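Local atomic coordinates of surface-associated protein CshA (Streptococcus gordonii, PDB entry 5L2D), a protein that binds host fibronectin as a cell-wall-attached streptococcal surface adhesin, the chain here comprising its non-repetitive domain 2. Residues A[171-175]-A[227-231]; A[62-66]-A[139-143]; A[168-172]-A[201-206]. All blocks are in the same frame, centred on the assembly; numbering follows the deposited sequence.

In the fold
Interactions 1 and 2 are buried near the middle of the domain, whereas interaction 3 is only partly buried, about 16 Å from the chain centre. Interaction 2 sets the loop after strand 53-61 against strand 138-150 of the larger antiparallel sheet; interactions 1 and 3 both involve strand 172-177 and the residues leading into it, and share Glu171 and Tyr172, of which Tyr172 touches in both. Their chemistry differs: aromatic packing in interaction 1, backbone closeness and an amide-amide hydrogen bond in interaction 2, methionine against a turn and proline against a helix start in interaction 3. Tyr230 reaches Asn66 and Asn139 of interaction 2, while Leu231 packs on Met201. All three touch the second subunit.

Interaction 1. Residues A[171-175]-A[227-231]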
# COMPACT_ATOMS: atom_id res chain seq x y z
N GLU A 171 -0.04 7.94 -9.86
CA GLU A 171 0.71 6.77 -9.39
C GLU A 171 0.37 6.64 -7.89
O GLU A 171 0.99 7.27 -7.02
CB GLU A 171 2.22 6.93 -9.66
CG GLU A 171 2.61 6.79 -11.14
CD GLU A 171 4.11 6.73 -11.39
OE1 GLU A 171 4.89 7.38 -10.66
OE2 GLU A 171 4.54 6.04 -12.32
N TYR A 172 -0.66 5.83 -7.64
CA TYR A 172 -1.45 5.90 -6.39
C TYR A 172 -0.94 4.93 -5.30
O TYR A 172 -0.92 3.73 -5.53
CB TYR A 172 -2.90 5.56 -6.70
CG TYR A 172 -3.66 6.57 -7.54
CD1 TYR A 172 -3.90 7.85 -7.06
CD2 TYR A 172 -4.19 6.22 -8.79
CE1 TYR A 172 -4.60 8.77 -7.81
CE2 TYR A 172 -4.91 7.14 -9.55
CZ TYR A 172 -5.11 8.42 -9.04
OH TYR A 172 -5.82 9.35 -9.72
N GLY A 173 -0.52 5.44 -4.14
CA GLY A 173 -0.01 4.57 -3.07
C GLY A 173 -0.70 4.86 -1.74
O GLY A 173 -0.46 5.91 -1.15
N ILE A 174 -1.55 3.93 -1.28
CA ILE A 174 -2.37 4.13 -0.06
C ILE A 174 -2.03 3.14 1.07
O ILE A 174 -1.86 1.93 0.83
CB ILE A 174 -3.86 3.95 -0.36
CG1 ILE A 174 -4.26 4.79 -1.57
CG2 ILE A 174 -4.69 4.30 0.88
CD1 ILE A 174 -5.71 4.67 -2.00
N PHE A 175 -1.97 3.66 2.29
CA PHE A 175 -1.73 2.82 3.45
C PHE A 175 -2.95 2.79 4.39
O PHE A 175 -3.44 3.83 4.79
CB PHE A 175 -0.55 3.36 4.23
CG PHE A 175 0.71 3.53 3.44
CD1 PHE A 175 1.58 2.49 3.29
CD2 PHE A 175 1.04 4.75 2.89
CE1 PHE A 175 2.74 2.66 2.58
CE2 PHE A 175 2.20 4.93 2.18
CZ PHE A 175 3.05 3.88 2.03
N TRP A 227 -11.07 6.74 -10.06
CA TRP A 227 -9.74 7.12 -9.56
C TRP A 227 -9.74 8.44 -8.79
O TRP A 227 -8.83 8.72 -8.01
CB TRP A 227 -8.75 7.18 -10.71
CG TRP A 227 -8.92 6.00 -11.63
CD1 TRP A 227 -9.64 5.96 -12.79
CD2 TRP A 227 -8.38 4.67 -11.46
NE1 TRP A 227 -9.57 4.70 -13.36
CE2 TRP A 227 -8.80 3.90 -12.57
CE3 TRP A 227 -7.57 4.07 -10.49
CZ2 TRP A 227 -8.46 2.57 -12.72
CZ3 TRP A 227 -7.22 2.77 -10.65
CH2 TRP A 227 -7.67 2.02 -11.76
N SER A 228 -10.76 9.26 -9.00
CA SER A 228 -10.89 10.45 -8.19
C SER A 228 -10.99 10.05 -6.72
O SER A 228 -10.60 10.79 -5.83
CB SER A 228 -12.12 11.26 -8.63
OG SER A 228 -13.33 10.79 -8.06
N LYS A 229 -11.54 8.87 -6.47
CA LYS A 229 -11.78 8.46 -5.11
C LYS A 229 -10.63 7.70 -4.49
O LYS A 229 -10.69 7.43 -3.31
CB LYS A 229 -13.03 7.61 -5.02
CG LYS A 229 -14.29 8.28 -5.51
CD LYS A 229 -14.67 9.44 -4.61
CE LYS A 229 -15.93 10.06 -5.19
NZ LYS A 229 -16.43 11.13 -4.30
N TYR A 230 -9.61 7.34 -5.29
CA TYR A 230 -8.29 6.93 -4.77
C TYR A 230 -7.54 8.08 -4.08
O TYR A 230 -6.73 7.87 -3.15
CB TYR A 230 -7.45 6.31 -5.86
CG TYR A 230 -7.74 4.85 -6.22
CD1 TYR A 230 -8.97 4.41 -6.61
CD2 TYR A 230 -6.72 3.92 -6.19
CE1 TYR A 230 -9.21 3.06 -6.93
CE2 TYR A 230 -6.93 2.58 -6.51
CZ TYR A 230 -8.17 2.14 -6.88
OH TYR A 230 -8.29 0.79 -7.21
N LEU A 231 -7.85 9.32 -4.47
CA LEU A 231 -7.21 10.49 -3.83
C LEU A 231 -7.70 10.58 -2.43
O LEU A 231 -8.83 10.22 -2.18
CB LEU A 231 -7.59 11.78 -4.58
CG LEU A 231 -7.02 11.79 -5.99
CD1 LEU A 231 -7.62 12.89 -6.83
CD2 LEU A 231 -5.51 11.93 -5.95
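Tyr172, on the strand that runs to 177, lays its ring against three residues of the loop 227-231. The strand pairs antiparallel with a strand of the second subunit. CG of Tyr172, anti to the carbonyl carbon (chi1 -69°), directs the phenol ring to the loop. Over one ring face sits the CB of Tyr230, 4.1 Å from the centroid of the Tyr172 ring and only 11° off its normal, a CH-pi contact. Leu231 comes in at the edge, its CD2 lying near the ring plane 3.8 Å from CE1 of Tyr172. Trp227 meets the far end, where its CB is 4.0 Å from CE2 of Tyr172 and the two side chains cross at about a right angle. The rings of Tyr172 and Tyr230 are tilted against each other by 49°, with centroids 5.6 Å apart, neither stacked nor edge-to-face.

Two residues on, Ile174 reaches out with its CD1, which lies 3.6 Å from the backbone O of Tyr230 and 4.4 Å from CD2 of the same residue. Its flank is also packed by Phe65, whose ring meets that of Tyr230 edge-to-face. No hydrogen bond crosses the contact; NE1 of Trp227 donates to Asp222 O, and the OH of Tyr230 makes a weak hydrogen bond to OD1 of Asn139, with OD1 of Asn66 also near. Within the loop, CE3 of Trp227 covers a face of the Tyr230 ring. This is an aromatic core cluster, joining an edge strand of the chain's smaller antiparallel sheet, which the second subunit extends, to the irregular helical turn 227-230.

Interaction 2. Residues A[62-66]-A[139-143]; sequences LKPFN and NWGIK
Leu62 lies alongside Ile142, the two side chains pointing the same way and CD2 of Leu62 standing 3.5 Å from CG1 of Ile142. Leu62 sits just past the end of strand 53-61, Ile142 on its antiparallel neighbour 138-150 in the domain's larger sheet, where the chain after Leu62 leaves the sheet and turns toward helix 69-75. Regular pairing has ended here: no backbone hydrogen bond joins 62-66 to 139-143, although the chains stay close, with the CA atoms of Pro64 and Gly141 4.2 Å apart. Gly141, having no side chain, allows the O of Lys63 to lie against its CA, while its own N is bonded to OD1 of Asn90. A CA-H...O contact from Leu62 CA to the O of Gly141 (3.4 Å) adds to this close backbone crossing.

Farther along, CB of Pro64 rests 3.6 Å from OD1 of Asn139. The latter side chain, with CG anti to the backbone N (chi1 178°), is directed at the start of the 3-10 turn, where it meets Asn66. Residues 139-143 also pair with a strand of the second subunit, which extends the sheet across the interface. Phe65 faces away from strand 138-150, and Tyr269 of the second subunit meets it edge-to-face. ND2 of Asn139 donates to OD1 of Asn66 at 2.9 Å, approaching from 49° out of the carbonyl plane, with the two amide planes 29° apart.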
# COMPACT_ATOMS: atom_id res chain seq x y z
N LEU A 62 -5.23 -10.54 -0.73
CA LEU A 62 -4.66 -9.93 -1.93
C LEU A 62 -5.76 -9.34 -2.83
O LEU A 62 -6.17 -9.97 -3.79
CB LEU A 62 -3.84 -10.97 -2.70
CG LEU A 62 -2.54 -11.40 -2.01
CD1 LEU A 62 -1.94 -12.65 -2.66
CD2 LEU A 62 -1.52 -10.28 -2.03
N LYS A 63 -6.25 -8.16 -2.51
CA LYS A 63 -7.20 -7.50 -3.36
C LYS A 63 -6.87 -6.03 -3.44
O LYS A 63 -6.21 -5.49 -2.55
CB LYS A 63 -8.60 -7.65 -2.81
CG LYS A 63 -9.17 -9.05 -2.79
CD LYS A 63 -10.59 -8.99 -2.21
CE LYS A 63 -11.37 -10.30 -2.42
NZ LYS A 63 -11.49 -10.69 -3.86
N PRO A 64 -7.33 -5.37 -4.52
CA PRO A 64 -7.12 -3.96 -4.76
C PRO A 64 -8.09 -3.07 -4.04
O PRO A 64 -9.13 -3.55 -3.59
CB PRO A 64 -7.38 -3.84 -6.25
CG PRO A 64 -8.44 -4.85 -6.50
CD PRO A 64 -7.91 -6.02 -5.71
N PHE A 65 -7.77 -1.78 -4.03
CA PHE A 65 -8.48 -0.77 -3.27
C PHE A 65 -9.92 -0.65 -3.60
O PHE A 65 -10.73 -0.35 -2.70
CB PHE A 65 -7.89 0.58 -3.50
CG PHE A 65 -8.35 1.63 -2.52
CD1 PHE A 65 -8.00 1.56 -1.21
CD2 PHE A 65 -9.07 2.73 -2.94
CE1 PHE A 65 -8.35 2.56 -0.32
CE2 PHE A 65 -9.45 3.73 -2.05
CZ PHE A 65 -9.08 3.64 -0.73
N ASN A 66 -10.27 -0.86 -4.86
CA ASN A 66 -11.68 -0.72 -5.25
C ASN A 66 -12.61 -1.82 -4.68
O ASN A 66 -13.83 -1.84 -4.98
CB ASN A 66 -11.84 -0.59 -6.76
CG ASN A 66 -11.08 -1.64 -7.53
OD1 ASN A 66 -9.95 -1.92 -7.21
ND2 ASN A 66 -11.70 -2.19 -8.56
N ASN A 139 -3.40 -2.58 -10.68
CA ASN A 139 -4.18 -2.13 -9.56
C ASN A 139 -4.16 -3.33 -8.63
O ASN A 139 -4.85 -4.34 -8.90
CB ASN A 139 -5.60 -1.81 -9.99
CG ASN A 139 -6.47 -1.37 -8.85
OD1 ASN A 139 -6.00 -0.92 -7.77
ND2 ASN A 139 -7.75 -1.52 -9.05
N TRP A 140 -3.33 -3.26 -7.59
CA TRP A 140 -3.28 -4.34 -6.59
C TRP A 140 -3.44 -3.82 -5.17
O TRP A 140 -3.66 -2.62 -4.92
CB TRP A 140 -2.02 -5.18 -6.74
CG TRP A 140 -0.73 -4.44 -6.52
CD1 TRP A 140 -0.18 -3.52 -7.34
CD2 TRP A 140 0.18 -4.59 -5.42
NE1 TRP A 140 1.02 -3.07 -6.83
CE2 TRP A 140 1.27 -3.72 -5.66
CE3 TRP A 140 0.18 -5.38 -4.25
CZ2 TRP A 140 2.34 -3.61 -4.78
CZ3 TRP A 140 1.26 -5.28 -3.37
CH2 TRP A 140 2.32 -4.39 -3.64
N GLY A 141 -3.44 -4.78 -4.26
CA GLY A 141 -3.37 -4.52 -2.84
C GLY A 141 -3.11 -5.76 -1.99
O GLY A 141 -3.32 -6.89 -2.44
N ILE A 142 -2.64 -5.52 -0.78
CA ILE A 142 -2.30 -6.56 0.16
C ILE A 142 -2.68 -6.17 1.62
O ILE A 142 -2.58 -5.01 2.02
CB ILE A 142 -0.80 -6.91 0.01
CG1 ILE A 142 -0.49 -8.27 0.63
CG2 ILE A 142 0.06 -5.88 0.71
CD1 ILE A 142 0.96 -8.69 0.47
N LYS A 143 -3.14 -7.15 2.41
CA LYS A 143 -3.33 -6.94 3.84
C LYS A 143 -2.58 -7.96 4.63
O LYS A 143 -2.53 -9.16 4.28
CB LYS A 143 -4.80 -7.03 4.26
CG LYS A 143 -5.63 -5.80 3.93
CD LYS A 143 -6.56 -5.39 5.07
CE LYS A 143 -7.80 -6.27 5.13
NZ LYS A 143 -8.46 -6.51 3.81

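Interaction 3. Residues A[168-172]-A[201-206]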
# COMPACT_ATOMS: atom_id res chain seq x y z
N ASN A 168 4.41 10.11 -9.44
CA ASN A 168 3.86 11.30 -10.01
C ASN A 168 2.38 11.18 -9.83
O ASN A 168 1.88 10.14 -9.41
CB ASN A 168 4.11 11.36 -11.52
CG ASN A 168 5.52 10.99 -11.90
OD1 ASN A 168 6.48 11.42 -11.26
ND2 ASN A 168 5.64 10.19 -12.94
N PRO A 169 1.66 12.21 -10.23
CA PRO A 169 0.23 12.06 -10.17
C PRO A 169 -0.23 10.79 -10.85
O PRO A 169 0.47 10.26 -11.69
CB PRO A 169 -0.28 13.31 -10.88
CG PRO A 169 0.74 14.35 -10.50
CD PRO A 169 2.06 13.60 -10.50
N ALA A 170 -1.40 10.31 -10.42
CA ALA A 170 -1.98 9.06 -10.86
C ALA A 170 -1.09 7.83 -10.68
O ALA A 170 -1.33 6.80 -11.32
CB ALA A 170 -2.43 9.19 -12.30
N GLU A 171 -0.04 7.94 -9.86
CA GLU A 171 0.71 6.77 -9.39
C GLU A 171 0.37 6.64 -7.89
O GLU A 171 0.99 7.27 -7.02
CB GLU A 171 2.22 6.93 -9.66
CG GLU A 171 2.61 6.79 -11.14
CD GLU A 171 4.11 6.73 -11.39
OE1 GLU A 171 4.89 7.38 -10.66
OE2 GLU A 171 4.54 6.04 -12.32
N TYR A 172 -0.66 5.83 -7.64
CA TYR A 172 -1.45 5.90 -6.39
C TYR A 172 -0.94 4.93 -5.30
O TYR A 172 -0.92 3.73 -5.53
CB TYR A 172 -2.90 5.56 -6.70
CG TYR A 172 -3.66 6.57 -7.54
CD1 TYR A 172 -3.90 7.85 -7.06
CD2 TYR A 172 -4.19 6.22 -8.79
CE1 TYR A 172 -4.60 8.77 -7.81
CE2 TYR A 172 -4.91 7.14 -9.55
CZ TYR A 172 -5.11 8.42 -9.04
OH TYR A 172 -5.82 9.35 -9.72
N MET A 201 -1.35 14.45 -3.13
CA MET A 201 -1.83 14.40 -4.50
C MET A 201 -3.29 14.82 -4.60
O MET A 201 -4.08 14.36 -3.79
CB MET A 201 -1.67 12.97 -5.02
CG MET A 201 -2.08 12.74 -6.45
SD MET A 201 -2.03 11.00 -6.89
CE MET A 201 -0.33 10.61 -6.42
N THR A 202 -3.64 15.66 -5.60
CA THR A 202 -5.04 16.17 -5.83
C THR A 202 -5.53 15.96 -7.25
O THR A 202 -4.72 15.61 -8.10
CB THR A 202 -5.17 17.69 -5.60
OG1 THR A 202 -4.72 18.39 -6.77
CG2 THR A 202 -4.35 18.15 -4.36
N GLU A 203 -6.83 16.18 -7.52
CA GLU A 203 -7.38 16.13 -8.91
C GLU A 203 -6.88 17.35 -9.75
O GLU A 203 -6.64 17.19 -10.96
CB GLU A 203 -8.93 15.95 -8.98
N ASP A 204 -6.69 18.50 -9.14
CA ASP A 204 -6.19 19.61 -9.92
C ASP A 204 -4.83 19.19 -10.40
O ASP A 204 -4.43 19.48 -11.50
CB ASP A 204 -6.09 20.87 -9.06
N MET A 205 -4.12 18.50 -9.53
CA MET A 205 -2.78 18.03 -9.79
C MET A 205 -2.71 16.91 -10.79
O MET A 205 -1.70 16.73 -11.43
CB MET A 205 -2.20 17.54 -8.48
CG MET A 205 -0.71 17.64 -8.37
SD MET A 205 -0.18 17.41 -6.68
CE MET A 205 -0.84 18.85 -5.88
N VAL A 206 -3.77 16.14 -10.90
CA VAL A 206 -3.77 15.01 -11.81
C VAL A 206 -4.29 15.41 -13.14
O VAL A 206 -3.91 14.86 -14.14
CB VAL A 206 -4.70 13.91 -11.31
CG1 VAL A 206 -4.68 12.73 -12.25
CG2 VAL A 206 -4.33 13.47 -9.92
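The Met201 side chain runs roughly perpendicular to that of Tyr172, and its SD meets the ring obliquely, 3.5 Å from CE1 of Tyr172. The SD of Met201 is 4.5 Å from the centroid of the Tyr172 ring, a Met-aromatic contact. Met201 is stretched out through its first two torsions (chi1 -178°) and bends only at the last; its CE methyl lies against a turn, 3.6 Å from the O of Glu171 and 3.7 Å from the O of Asn168.

Those carbonyls belong to a type II beta turn, Asn168 to Glu171, tied by Glu171 N to Asn168 O and by the N of Asn168 to OE1 of Glu171 (3.0 Å). The turn brings CA of Ala170 over the face of the Tyr172 ring opposite to the one covered by CB of Tyr230, offset toward the rim.

Pro169, at the corner, presents its ring to the start of helix 203-210: its CG lies 3.5 Å from the O of Met205, and its CB 4.0 Å from CA of Val206. CG1 of Val206 faces CB of Ala170. Thr202 is the N-cap, its OG1 accepting from the N of Met205 at 2.8 Å.

No hydrogen bond spans the two segments. Turn and helix start each hold their own shape through internal bonds, which implies that sulfur, methyl and proline-ring packing, rather than directional bonding, joins them.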